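Local coordinates for lysozyme (Asticcacaulis excentricus, PDB 6H9D), which probably hydrolyses the glycan strands of peptidoglycan, as the muramidase domain of SpmX, a morphogenesis protein descended from a phage lysin, at residues A[9-14]-A[55-60]; A[15-20]-A[140-145]; A[82-87]-A[115-120]. All coordinates share one frame; numbering follows the deposited sequence.

Contact 1: residues A[9-14]-A[55-60]; sequences AGVELI and ALLRFD
Val11 has CG1 trans to its own backbone N (chi1 172°), which leaves CG2 on the side that faces Arg58, while Leu57 swings its CG into the equivalent position (chi1 170°) and sends both methyls toward helix 8-16. The fork of Leu57 divides its contacts. CD2 meets Val11 CG1 at 4.2 Å, the two side chains pointing in opposite senses as they pass, and CD1 lies 4.1 Å from Ile14 CG2. That Ile14 methyl also approaches CD2, so the leucine fork rests on Val11 CG1 and Ile14 CG2, about one turn apart on the shorter helix. Farther out, Val11 CG2 stands over the middle of the Arg58 guanidinium, 3.7 Å from its plane and 3.8 Å from Arg58 CZ. The two side chains cross nearly at a right angle, the arginine chain, extended from CG to NE, having carried the flat cationic group over the valine. The rotation of this group is set at its edges: NE is in a salt bridge with Asp54, one turn earlier on the same helix, and NH2 donates to a water in the guanidinium plane, 2.7 Å away. The water in turn donates to Glu12 OE2 at 3.1 Å, relaying between opposite charges that do not touch directly. Beyond Leu57, Ile14 also packs on Val85, Ser86 and Phe89 of helix 78-91, which places the apolar part of the contact in the protein interior. With the axes of the two segments 11.1 Å apart at closest approach and inclined at 97°, side-chain ends rather than backbones make this junction. Such a near-perpendicular seat of the N-terminal helix against a long central helix is consistent with the T4-type phage lysozyme fold, in which the long helix joins the two lobes.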
ATOM      1  N   ALA A   9      -7.397 -11.146  -2.339  1.00 39.07           N
ATOM      2  CA  ALA A   9      -8.276 -10.091  -1.789  1.00 37.62           C
ATOM      3  C   ALA A   9      -7.459  -8.825  -1.476  1.00 28.23           C
ATOM      4  O   ALA A   9      -7.931  -7.703  -1.696  1.00 31.05           O
ATOM      5  CB  ALA A   9      -8.985 -10.601  -0.553  1.00 44.09           C
ATOM      6  N   GLY A  10      -6.253  -9.026  -0.937  1.00 32.39           N
ATOM      7  CA  GLY A  10      -5.317  -7.958  -0.585  1.00 33.60           C
ATOM      8  C   GLY A  10      -4.892  -7.164  -1.809  1.00 31.51           C
ATOM      9  O   GLY A  10      -4.850  -5.938  -1.818  1.00 26.50           O
ATOM     10  N   VAL A  11      -4.569  -7.891  -2.887  1.00 31.58           N
ATOM     11  CA  VAL A  11      -4.233  -7.263  -4.153  1.00 32.87           C
ATOM     12  C   VAL A  11      -5.423  -6.443  -4.660  1.00 25.75           C
ATOM     13  O   VAL A  11      -5.253  -5.316  -5.083  1.00 27.23           O
ATOM     14  CB  VAL A  11      -3.752  -8.294  -5.193  1.00 35.01           C
ATOM     15  CG1 VAL A  11      -3.589  -7.645  -6.553  1.00 37.80           C
ATOM     16  CG2 VAL A  11      -2.453  -8.955  -4.733  1.00 32.26           C
ATOM     17  N   GLU A  12      -6.635  -7.001  -4.587  1.00 34.74           N
ATOM     18  CA  GLU A  12      -7.829  -6.298  -5.106  1.00 37.82           C
ATOM     19  C   GLU A  12      -8.080  -5.013  -4.295  1.00 33.20           C
ATOM     20  O   GLU A  12      -8.439  -3.982  -4.848  1.00 34.66           O
ATOM     21  CB  GLU A  12      -9.079  -7.184  -5.060  1.00 41.65           C
ATOM     22  CG  GLU A  12      -9.027  -8.402  -5.965  1.00 49.18           C
ATOM     23  CD  GLU A  12      -8.533  -8.171  -7.385  1.00 60.84           C
ATOM     24  OE1 GLU A  12      -9.015  -7.210  -8.030  1.00 46.38           O
ATOM     25  OE2 GLU A  12      -7.671  -8.963  -7.833  1.00 62.99           O
ATOM     26  N   LEU A  13      -7.888  -5.070  -2.977  1.00 39.01           N
ATOM     27  CA  LEU A  13      -8.024  -3.878  -2.146  1.00 32.96           C
ATOM     28  C   LEU A  13      -7.079  -2.772  -2.653  1.00 33.49           C
ATOM     29  O   LEU A  13      -7.460  -1.629  -2.878  1.00 29.98           O
ATOM     30  CB  LEU A  13      -7.711  -4.233  -0.688  1.00 35.74           C
ATOM     31  CG  LEU A  13      -7.723  -3.026   0.251  1.00 39.75           C
ATOM     32  CD1 LEU A  13      -9.135  -2.487   0.376  1.00 43.35           C
ATOM     33  CD2 LEU A  13      -7.159  -3.347   1.623  1.00 39.51           C
ATOM     34  N   ILE A  14      -5.817  -3.137  -2.860  1.00 32.97           N
ATOM     35  CA  ILE A  14      -4.798  -2.188  -3.255  1.00 31.20           C
ATOM     36  C   ILE A  14      -5.148  -1.591  -4.620  1.00 27.68           C
ATOM     37  O   ILE A  14      -5.075  -0.372  -4.820  1.00 28.82           O
ATOM     38  CB  ILE A  14      -3.414  -2.862  -3.212  1.00 30.16           C
ATOM     39  CG1 ILE A  14      -3.020  -3.087  -1.749  1.00 30.03           C
ATOM     40  CG2 ILE A  14      -2.378  -2.063  -3.984  1.00 32.05           C
ATOM     41  CD1 ILE A  14      -1.727  -3.833  -1.548  1.00 33.38           C
ATOM     42  N   ALA A  55      -0.235  -8.280 -12.875  1.00 31.39           N
ATOM     43  CA  ALA A  55       1.078  -8.878 -12.758  1.00 32.57           C
ATOM     44  C   ALA A  55       2.094  -7.821 -12.322  1.00 26.81           C
ATOM     45  O   ALA A  55       2.849  -8.061 -11.410  1.00 28.12           O
ATOM     46  CB  ALA A  55       1.474  -9.539 -14.053  1.00 36.81           C
ATOM     47  N   LEU A  56       2.075  -6.648 -12.961  1.00 26.45           N
ATOM     48  CA  LEU A  56       3.021  -5.590 -12.663  1.00 26.36           C
ATOM     49  C   LEU A  56       2.826  -5.053 -11.240  1.00 29.36           C
ATOM     50  O   LEU A  56       3.795  -4.724 -10.558  1.00 32.79           O
ATOM     51  CB  LEU A  56       2.880  -4.471 -13.701  1.00 28.19           C
ATOM     52  CG  LEU A  56       3.215  -4.881 -15.140  1.00 30.98           C
ATOM     53  CD1 LEU A  56       2.811  -3.793 -16.107  1.00 39.25           C
ATOM     54  CD2 LEU A  56       4.695  -5.196 -15.287  1.00 30.89           C
ATOM     55  N   LEU A  57       1.577  -4.938 -10.795  1.00 28.35           N
ATOM     56  CA  LEU A  57       1.296  -4.476  -9.440  1.00 29.93           C
ATOM     57  C   LEU A  57       1.905  -5.488  -8.454  1.00 29.15           C
ATOM     58  O   LEU A  57       2.537  -5.086  -7.482  1.00 26.55           O
ATOM     59  CB  LEU A  57      -0.219  -4.276  -9.245  1.00 27.56           C
ATOM     60  CG  LEU A  57      -0.684  -4.016  -7.805  1.00 29.63           C
ATOM     61  CD1 LEU A  57      -0.033  -2.762  -7.229  1.00 33.99           C
ATOM     62  CD2 LEU A  57      -2.196  -3.911  -7.736  1.00 33.11           C
ATOM     63  N   ARG A  58       1.786  -6.793  -8.738  1.00 32.70           N
ATOM     64  CA  ARG A  58       2.343  -7.807  -7.832  1.00 31.65           C
ATOM     65  C   ARG A  58       3.869  -7.683  -7.801  1.00 32.57           C
ATOM     66  O   ARG A  58       4.469  -7.913  -6.768  1.00 30.35           O
ATOM     67  CB  ARG A  58       1.866  -9.212  -8.218  1.00 29.45           C
ATOM     68  CG  ARG A  58       0.380  -9.439  -7.959  1.00 32.06           C
ATOM     69  CD  ARG A  58      -0.193 -10.646  -8.688  1.00 32.11           C
ATOM     70  NE  ARG A  58      -1.580 -10.908  -8.308  1.00 35.31           N
ATOM     71  CZ  ARG A  58      -1.928 -11.676  -7.274  1.00 36.54           C
ATOM     72  NH1 ARG A  58      -0.989 -12.201  -6.513  1.00 27.98           N
ATOM     73  NH2 ARG A  58      -3.201 -11.906  -7.009  1.00 28.94           N
ATOM     74  N   PHE A  59       4.498  -7.279  -8.913  1.00 28.92           N
ATOM     75  CA  PHE A  59       5.952  -7.000  -8.886  1.00 28.59           C
ATOM     76  C   PHE A  59       6.250  -5.839  -7.938  1.00 29.14           C
ATOM     77  O   PHE A  59       7.129  -5.909  -7.124  1.00 30.60           O
ATOM     78  CB  PHE A  59       6.503  -6.640 -10.261  1.00 27.32           C
ATOM     79  CG  PHE A  59       6.499  -7.744 -11.287  1.00 33.62           C
ATOM     80  CD1 PHE A  59       6.464  -9.080 -10.910  1.00 38.27           C
ATOM     81  CD2 PHE A  59       6.567  -7.437 -12.637  1.00 36.30           C
ATOM     82  CE1 PHE A  59       6.455 -10.083 -11.869  1.00 40.92           C
ATOM     83  CE2 PHE A  59       6.572  -8.442 -13.591  1.00 33.36           C
ATOM     84  CZ  PHE A  59       6.542  -9.759 -13.207  1.00 34.88           C
ATOM     85  N   ASP A  60       5.475  -4.756  -8.049  1.00 29.36           N
ATOM     86  CA  ASP A  60       5.694  -3.553  -7.254  1.00 29.14           C
ATOM     87  C   ASP A  60       5.466  -3.874  -5.762  1.00 26.58           C
ATOM     88  O   ASP A  60       5.999  -3.208  -4.889  1.00 30.32           O
ATOM     89  CB  ASP A  60       4.820  -2.407  -7.777  1.00 29.70           C
ATOM     90  CG  ASP A  60       5.274  -1.874  -9.134  1.00 35.67           C
ATOM     91  OD1 ASP A  60       6.483  -1.951  -9.411  1.00 32.18           O
ATOM     92  OD2 ASP A  60       4.414  -1.423  -9.926  1.00 33.33           O
TER
HETATM   93  O   HOH W   1      -5.184 -10.715  -8.481  1.00 40.90           O

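Contact 2: residues A[15-20]-A[140-145]; sequences KSFEGL and ASEKSL
Phe17 reaches Ser141 with the far end of its ring, CZ lying 3.8 Å from Ser141 CB, and this is where the two segments pack most closely. The methylene carbon lies near the ring plane, so an edge of the phenyl rather than a face is presented to helix 133-146. With chi1 at -53°, Phe17 holds CG opposite its carbonyl carbon, and the ring bridges a wide backbone gap, Phe17 CA and Ser141 CA being 10.0 Å apart. Inward of this point the ring also touches Ser86 of helix 78-91, and Glu142 OE2 comes obliquely to within 4.3 Å of Phe17 CE2. The carboxylate is buried but well supplied with partners: OE1 is in a salt bridge with Arg139, while OE2 takes both Arg138 NE and the hydroxyl of Ser86. These bonds fix its orientation and would be expected to keep it charged beside the ring.

Contact 2 thus fastens the turn that follows helix 8-16 to the C-terminal helix, consistent with the helical lobe of a T4-type phage lysozyme, where this turn probably leads into the substrate cleft. Glu18 directly follows Phe17, and its OE2 hydrogen-bonds a glycerol probably from the crystallisation liquor; by analogy with T4-type lysozymes, the glutamate after the first helix is probably the counterpart of their catalytic acid.

The outward part is much looser. The segments bury just 102 Å² between them, and Phe17 and Ser141 both retain some access to solvent. Ser141 OG turns to its own helix, making a weak hydrogen bond with Arg137 O, and its methylene makes the closest approach to the phenyl. Within the turn itself, Ser16 OG stands over the middle of the Phe17 ring, 3.8 Å from its plane, and is bonded to Leu13 O.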
ATOM      1  N   LYS A  15      -5.580  -2.456  -5.534  1.00 28.73           N
ATOM      2  CA  LYS A  15      -5.934  -2.042  -6.879  1.00 33.96           C
ATOM      3  C   LYS A  15      -7.127  -1.069  -6.841  1.00 36.43           C
ATOM      4  O   LYS A  15      -7.269  -0.232  -7.715  1.00 32.28           O
ATOM      5  CB  LYS A  15      -6.245  -3.309  -7.671  1.00 36.06           C
ATOM      6  CG  LYS A  15      -6.421  -3.159  -9.163  1.00 44.77           C
ATOM      7  CD  LYS A  15      -6.876  -4.466  -9.793  1.00 41.91           C
ATOM      8  CE  LYS A  15      -5.868  -5.569  -9.571  1.00 31.94           C
ATOM      9  NZ  LYS A  15      -6.253  -6.813 -10.271  1.00 35.46           N
ATOM     10  N   SER A  16      -7.997  -1.213  -5.843  1.00 35.16           N
ATOM     11  CA  SER A  16      -9.240  -0.458  -5.767  1.00 39.21           C
ATOM     12  C   SER A  16      -8.940   1.021  -5.536  1.00 44.78           C
ATOM     13  O   SER A  16      -9.763   1.856  -5.842  1.00 41.45           O
ATOM     14  CB  SER A  16     -10.161  -1.012  -4.695  1.00 38.82           C
ATOM     15  OG  SER A  16      -9.652  -0.730  -3.401  1.00 37.76           O
ATOM     16  N   PHE A  17      -7.743   1.339  -5.030  1.00 40.79           N
ATOM     17  CA  PHE A  17      -7.352   2.708  -4.778  1.00 39.71           C
ATOM     18  C   PHE A  17      -6.609   3.297  -5.981  1.00 39.57           C
ATOM     19  O   PHE A  17      -6.215   4.460  -5.956  1.00 41.90           O
ATOM     20  CB  PHE A  17      -6.493   2.815  -3.505  1.00 32.45           C
ATOM     21  CG  PHE A  17      -7.116   2.197  -2.285  1.00 34.37           C
ATOM     22  CD1 PHE A  17      -8.354   2.624  -1.844  1.00 39.62           C
ATOM     23  CD2 PHE A  17      -6.477   1.187  -1.575  1.00 39.20           C
ATOM     24  CE1 PHE A  17      -8.952   2.027  -0.747  1.00 35.51           C
ATOM     25  CE2 PHE A  17      -7.059   0.626  -0.453  1.00 43.61           C
ATOM     26  CZ  PHE A  17      -8.306   1.047  -0.046  1.00 38.32           C
ATOM     27  N   GLU A  18      -6.366   2.458  -6.978  1.00 39.65           N
ATOM     28  CA  GLU A  18      -5.572   2.835  -8.166  1.00 38.51           C
ATOM     29  C   GLU A  18      -6.452   2.879  -9.413  1.00 42.87           C
ATOM     30  O   GLU A  18      -7.445   2.181  -9.465  1.00 40.17           O
ATOM     31  CB  GLU A  18      -4.499   1.779  -8.413  1.00 42.90           C
ATOM     32  CG  GLU A  18      -3.613   1.513  -7.220  1.00 47.46           C
ATOM     33  CD  GLU A  18      -2.559   2.582  -7.066  1.00 45.23           C
ATOM     34  OE1 GLU A  18      -2.290   3.252  -8.045  1.00 42.86           O
ATOM     35  OE2 GLU A  18      -2.055   2.755  -5.965  1.00 43.18           O
ATOM     36  N   GLY A  19      -6.054   3.708 -10.368  1.00 43.03           N
ATOM     37  CA  GLY A  19      -6.738   3.808 -11.662  1.00 42.51           C
ATOM     38  C   GLY A  19      -5.917   3.091 -12.704  1.00 38.43           C
ATOM     39  O   GLY A  19      -4.739   3.361 -12.769  1.00 42.28           O
ATOM     40  N   LEU A  20      -6.534   2.214 -13.486  1.00 42.00           N
ATOM     41  CA  LEU A  20      -5.787   1.464 -14.522  1.00 41.49           C
ATOM     42  C   LEU A  20      -5.423   2.361 -15.709  1.00 45.16           C
ATOM     43  O   LEU A  20      -6.313   2.959 -16.279  1.00 43.08           O
ATOM     44  CB  LEU A  20      -6.622   0.272 -14.988  1.00 40.62           C
ATOM     45  CG  LEU A  20      -6.110  -0.391 -16.260  1.00 43.09           C
ATOM     46  CD1 LEU A  20      -4.757  -1.013 -16.028  1.00 44.77           C
ATOM     47  CD2 LEU A  20      -7.083  -1.421 -16.786  1.00 48.11           C
ATOM     48  N   ALA A 140     -10.177   3.769   6.139  1.00 28.50           N
ATOM     49  CA  ALA A 140     -11.386   3.059   6.621  1.00 26.52           C
ATOM     50  C   ALA A 140     -11.382   1.628   6.069  1.00 27.32           C
ATOM     51  O   ALA A 140     -11.557   0.675   6.826  1.00 28.25           O
ATOM     52  CB  ALA A 140     -12.596   3.826   6.229  1.00 27.44           C
ATOM     53  N   SER A 141     -11.104   1.478   4.767  1.00 29.49           N
ATOM     54  CA  SER A 141     -11.020   0.153   4.118  1.00 27.19           C
ATOM     55  C   SER A 141      -9.873  -0.687   4.698  1.00 29.35           C
ATOM     56  O   SER A 141     -10.039  -1.884   4.951  1.00 28.42           O
ATOM     57  CB  SER A 141     -10.879   0.268   2.623  1.00 34.13           C
ATOM     58  OG  SER A 141     -11.965   0.945   2.055  1.00 38.26           O
ATOM     59  N   GLU A 142      -8.698  -0.078   4.906  1.00 26.84           N
ATOM     60  CA  GLU A 142      -7.544  -0.832   5.438  1.00 26.15           C
ATOM     61  C   GLU A 142      -7.837  -1.291   6.875  1.00 27.60           C
ATOM     62  O   GLU A 142      -7.565  -2.432   7.268  1.00 27.68           O
ATOM     63  CB  GLU A 142      -6.283   0.022   5.343  1.00 26.53           C
ATOM     64  CG  GLU A 142      -5.755   0.112   3.914  1.00 30.21           C
ATOM     65  CD  GLU A 142      -4.688   1.165   3.652  1.00 30.19           C
ATOM     66  OE1 GLU A 142      -4.577   2.075   4.459  1.00 31.46           O
ATOM     67  OE2 GLU A 142      -4.023   1.085   2.600  1.00 30.25           O
ATOM     68  N   LYS A 143      -8.392  -0.388   7.678  1.00 26.82           N
ATOM     69  CA  LYS A 143      -8.681  -0.678   9.065  1.00 27.45           C
ATOM     70  C   LYS A 143      -9.748  -1.779   9.157  1.00 25.14           C
ATOM     71  O   LYS A 143      -9.619  -2.686   9.988  1.00 30.99           O
ATOM     72  CB  LYS A 143      -9.143   0.586   9.794  1.00 27.92           C
ATOM     73  CG  LYS A 143      -8.052   1.620  10.021  1.00 31.89           C
ATOM     74  CD  LYS A 143      -8.573   2.986  10.424  1.00 28.90           C
ATOM     75  CE  LYS A 143      -9.220   2.983  11.788  1.00 31.66           C
ATOM     76  NZ  LYS A 143      -9.731   4.332  12.112  1.00 32.69           N
ATOM     77  N   SER A 144     -10.773  -1.701   8.305  1.00 27.58           N
ATOM     78  CA  SER A 144     -11.836  -2.731   8.264  1.00 30.16           C
ATOM     79  C   SER A 144     -11.225  -4.111   8.039  1.00 28.05           C
ATOM     80  O   SER A 144     -11.472  -5.022   8.823  1.00 25.98           O
ATOM     81  CB  SER A 144     -12.887  -2.455   7.230  1.00 30.59           C
ATOM     82  OG  SER A 144     -13.728  -1.402   7.662  1.00 37.39           O
ATOM     83  N   LEU A 145     -10.398  -4.232   7.000  1.00 28.19           N
ATOM     84  CA  LEU A 145      -9.776  -5.518   6.695  1.00 28.10           C
ATOM     85  C   LEU A 145      -8.880  -5.946   7.859  1.00 26.25           C
ATOM     86  O   LEU A 145      -8.921  -7.100   8.305  1.00 28.86           O
ATOM     87  CB  LEU A 145      -8.966  -5.408   5.395  1.00 29.41           C
ATOM     88  CG  LEU A 145      -8.241  -6.687   4.957  1.00 30.95           C
ATOM     89  CD1 LEU A 145      -9.250  -7.821   4.726  1.00 38.47           C
ATOM     90  CD2 LEU A 145      -7.430  -6.460   3.691  1.00 32.65           C
TER

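Contact 3: residues A[82-87]-A[115-120]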
ATOM      1  N   ASP A  82      -2.442  -8.432   4.824  1.00 29.16           N
ATOM      2  CA  ASP A  82      -2.952  -7.814   3.606  1.00 30.04           C
ATOM      3  C   ASP A  82      -3.143  -6.299   3.832  1.00 29.91           C
ATOM      4  O   ASP A  82      -2.740  -5.494   3.017  1.00 27.02           O
ATOM      5  CB  ASP A  82      -4.284  -8.440   3.196  1.00 34.20           C
ATOM      6  CG  ASP A  82      -4.194  -9.788   2.502  1.00 42.21           C
ATOM      7  OD1 ASP A  82      -3.067 -10.210   2.121  1.00 39.04           O
ATOM      8  OD2 ASP A  82      -5.255 -10.390   2.323  1.00 35.50           O
ATOM      9  N   ALA A  83      -3.808  -5.934   4.930  1.00 25.70           N
ATOM     10  CA  ALA A  83      -4.050  -4.503   5.266  1.00 29.50           C
ATOM     11  C   ALA A  83      -2.725  -3.763   5.503  1.00 27.27           C
ATOM     12  O   ALA A  83      -2.596  -2.605   5.092  1.00 27.26           O
ATOM     13  CB  ALA A  83      -4.949  -4.373   6.470  1.00 26.37           C
ATOM     14  N   LEU A  84      -1.779  -4.400   6.207  1.00 27.24           N
ATOM     15  CA  LEU A  84      -0.475  -3.752   6.459  1.00 29.61           C
ATOM     16  C   LEU A  84       0.308  -3.559   5.149  1.00 27.96           C
ATOM     17  O   LEU A  84       0.971  -2.552   4.998  1.00 27.29           O
ATOM     18  CB  LEU A  84       0.337  -4.550   7.480  1.00 30.90           C
ATOM     19  CG  LEU A  84      -0.158  -4.446   8.923  1.00 31.29           C
ATOM     20  CD1 LEU A  84       0.686  -5.309   9.836  1.00 29.69           C
ATOM     21  CD2 LEU A  84      -0.176  -3.012   9.429  1.00 32.26           C
ATOM     22  N   VAL A  85       0.220  -4.508   4.215  1.00 24.72           N
ATOM     23  CA  VAL A  85       0.886  -4.361   2.920  1.00 28.14           C
ATOM     24  C   VAL A  85       0.295  -3.174   2.151  1.00 29.84           C
ATOM     25  O   VAL A  85       1.024  -2.372   1.579  1.00 31.42           O
ATOM     26  CB  VAL A  85       0.796  -5.654   2.097  1.00 34.34           C
ATOM     27  CG1 VAL A  85       1.240  -5.419   0.665  1.00 35.05           C
ATOM     28  CG2 VAL A  85       1.623  -6.766   2.717  1.00 34.06           C
ATOM     29  N   SER A  86      -1.035  -3.034   2.187  1.00 29.36           N
ATOM     30  CA  SER A  86      -1.722  -1.951   1.530  1.00 26.69           C
ATOM     31  C   SER A  86      -1.249  -0.628   2.129  1.00 27.33           C
ATOM     32  O   SER A  86      -0.907   0.328   1.408  1.00 28.85           O
ATOM     33  CB  SER A  86      -3.232  -2.092   1.636  1.00 29.01           C
ATOM     34  OG  SER A  86      -3.893  -0.988   1.005  1.00 30.58           O
ATOM     35  N   PHE A  87      -1.168  -0.615   3.458  1.00 23.94           N
ATOM     36  CA  PHE A  87      -0.836   0.570   4.214  1.00 24.30           C
ATOM     37  C   PHE A  87       0.632   0.957   3.943  1.00 28.80           C
ATOM     38  O   PHE A  87       0.930   2.079   3.575  1.00 31.33           O
ATOM     39  CB  PHE A  87      -1.089   0.314   5.699  1.00 24.78           C
ATOM     40  CG  PHE A  87      -0.696   1.463   6.596  1.00 24.85           C
ATOM     41  CD1 PHE A  87      -1.460   2.614   6.641  1.00 30.66           C
ATOM     42  CD2 PHE A  87       0.439   1.389   7.381  1.00 29.57           C
ATOM     43  CE1 PHE A  87      -1.090   3.675   7.455  1.00 35.56           C
ATOM     44  CE2 PHE A  87       0.798   2.444   8.206  1.00 32.61           C
ATOM     45  CZ  PHE A  87       0.038   3.587   8.238  1.00 31.60           C
ATOM     46  N   GLN A 115      -6.047   2.359  15.014  1.00 33.74           N
ATOM     47  CA  GLN A 115      -6.289   3.776  15.303  1.00 33.71           C
ATOM     48  C   GLN A 115      -5.117   4.630  14.809  1.00 34.18           C
ATOM     49  O   GLN A 115      -5.315   5.754  14.379  1.00 36.14           O
ATOM     50  CB  GLN A 115      -6.451   4.047  16.801  1.00 40.75           C
ATOM     51  CG  GLN A 115      -7.693   3.422  17.416  1.00 47.42           C
ATOM     52  CD  GLN A 115      -7.696   3.613  18.912  1.00 55.80           C
ATOM     53  OE1 GLN A 115      -7.062   2.864  19.661  1.00 57.71           O
ATOM     54  NE2 GLN A 115      -8.386   4.649  19.351  1.00 39.41           N
ATOM     55  N   ALA A 116      -3.901   4.108  14.934  1.00 32.92           N
ATOM     56  CA  ALA A 116      -2.699   4.846  14.521  1.00 35.71           C
ATOM     57  C   ALA A 116      -2.756   5.173  13.022  1.00 37.64           C
ATOM     58  O   ALA A 116      -2.170   6.141  12.571  1.00 33.83           O
ATOM     59  CB  ALA A 116      -1.474   4.047  14.869  1.00 41.06           C
ATOM     60  N   MET A 117      -3.484   4.357  12.250  1.00 35.39           N
ATOM     61  CA  MET A 117      -3.579   4.564  10.818  1.00 32.76           C
ATOM     62  C   MET A 117      -4.245   5.914  10.531  1.00 31.42           C
ATOM     63  O   MET A 117      -4.058   6.497   9.470  1.00 30.75           O
ATOM     64  CB  MET A 117      -4.334   3.410  10.147  1.00 32.01           C
ATOM     65  CG  MET A 117      -3.581   2.092  10.201  1.00 32.86           C
ATOM     66  SD  MET A 117      -4.481   0.731   9.355  1.00 34.27           S
ATOM     67  CE  MET A 117      -3.214  -0.537   9.352  1.00 45.38           C
ATOM     68  N   ASP A 118      -5.044   6.409  11.476  1.00 29.31           N
ATOM     69  CA  ASP A 118      -5.701   7.719  11.327  1.00 35.55           C
ATOM     70  C   ASP A 118      -4.681   8.863  11.234  1.00 37.54           C
ATOM     71  O   ASP A 118      -5.036   9.964  10.825  1.00 36.69           O
ATOM     72  CB  ASP A 118      -6.650   7.995  12.493  1.00 35.84           C
ATOM     73  CG  ASP A 118      -7.752   6.962  12.641  1.00 41.46           C
ATOM     74  OD1 ASP A 118      -7.997   6.209  11.673  1.00 35.92           O
ATOM     75  OD2 ASP A 118      -8.352   6.909  13.722  1.00 41.17           O
ATOM     76  N   ASN A 119      -3.433   8.606  11.655  1.00 40.05           N
ATOM     77  CA  ASN A 119      -2.364   9.612  11.628  1.00 43.19           C
ATOM     78  C   ASN A 119      -1.830   9.826  10.209  1.00 45.63           C
ATOM     79  O   ASN A 119      -0.980  10.672  10.001  1.00 45.13           O
ATOM     80  CB  ASN A 119      -1.208   9.226  12.546  1.00 40.19           C
ATOM     81  CG  ASN A 119      -1.681   9.201  13.975  1.00 40.49           C
ATOM     82  OD1 ASN A 119      -2.597   9.941  14.326  1.00 42.10           O
ATOM     83  ND2 ASN A 119      -1.130   8.310  14.770  1.00 39.23           N
ATOM     84  N   TRP A 120      -2.340   9.055   9.248  1.00 38.26           N
ATOM     85  CA  TRP A 120      -1.775   8.995   7.917  1.00 36.79           C
ATOM     86  C   TRP A 120      -2.832   9.371   6.879  1.00 37.10           C
ATOM     87  O   TRP A 120      -3.106   8.614   5.926  1.00 36.60           O
ATOM     88  CB  TRP A 120      -1.193   7.596   7.693  1.00 36.42           C
ATOM     89  CG  TRP A 120      -0.079   7.297   8.645  1.00 39.55           C
ATOM     90  CD1 TRP A 120      -0.188   6.719   9.877  1.00 41.73           C
ATOM     91  CD2 TRP A 120       1.314   7.608   8.479  1.00 38.97           C
ATOM     92  NE1 TRP A 120       1.032   6.653  10.484  1.00 43.76           N
ATOM     93  CE2 TRP A 120       1.973   7.194   9.655  1.00 42.58           C
ATOM     94  CE3 TRP A 120       2.060   8.218   7.469  1.00 44.14           C
ATOM     95  CZ2 TRP A 120       3.349   7.318   9.828  1.00 44.14           C
ATOM     96  CZ3 TRP A 120       3.420   8.347   7.640  1.00 45.04           C
ATOM     97  CH2 TRP A 120       4.053   7.899   8.799  1.00 47.04           C
TER
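Segment 82-87 of helix 78-91 faces the last turn of helix 110-116 and the tight, partly 3-10 turn after it, with Phe87 and Met117 closest in backbone, their CA atoms 8.2 Å apart. Phe87 is gripped on two sides. Its CZ corner points at Trp120 CD1 from 3.5 Å, lying over the face of the five-membered ring. The ring planes stand at 88° and their centroids are 5.1 Å apart, a T-shaped (edge-to-face) pair in which the phenyl supplies the edge. Against one face of the same phenyl lies Met117: CG is 4.0 Å from Phe87 CE1, nearer the ring's border than its middle, and SD sits obliquely 4.9 Å from the ring centroid, a Met-aromatic contact. Because the methionine chain is extended beyond CG, its CE continues past the ring to touch Leu84 CD2 at 3.9 Å. The same pyrrole ring of Trp120 is held through NE1, which bonds Asp100 OD1 of helix 100-106, whose Val101 also packs on Phe87 and Met117. The result is a small aromatic and sulfur cluster in the core of the C-terminal lobe, consistent with the mainly helical lobe of phage lysozymes.

Overall arrangement
Contacts 1 and 2 share helix 8-16 and have centres about 11 Å apart; contact 2 lies equally far from contact 3, while contacts 1 and 3 are about 16 Å apart, on opposite sides of the chain's centre. Along the chain, contact 1 closes before contact 3 opens, the segments of contacts 1 and 2 alternate, and contact 3 is nested within the loop closed by contact 2. Helix 8-16 meets helix 133-146 through Leu13 CD2 and Leu145 CD2, 3.7 Å apart, and Lys143 NZ reaches Asp118 OD1 at 2.6 Å. The N-terminal helix is thereby built into the lobe formed largely by later sequence.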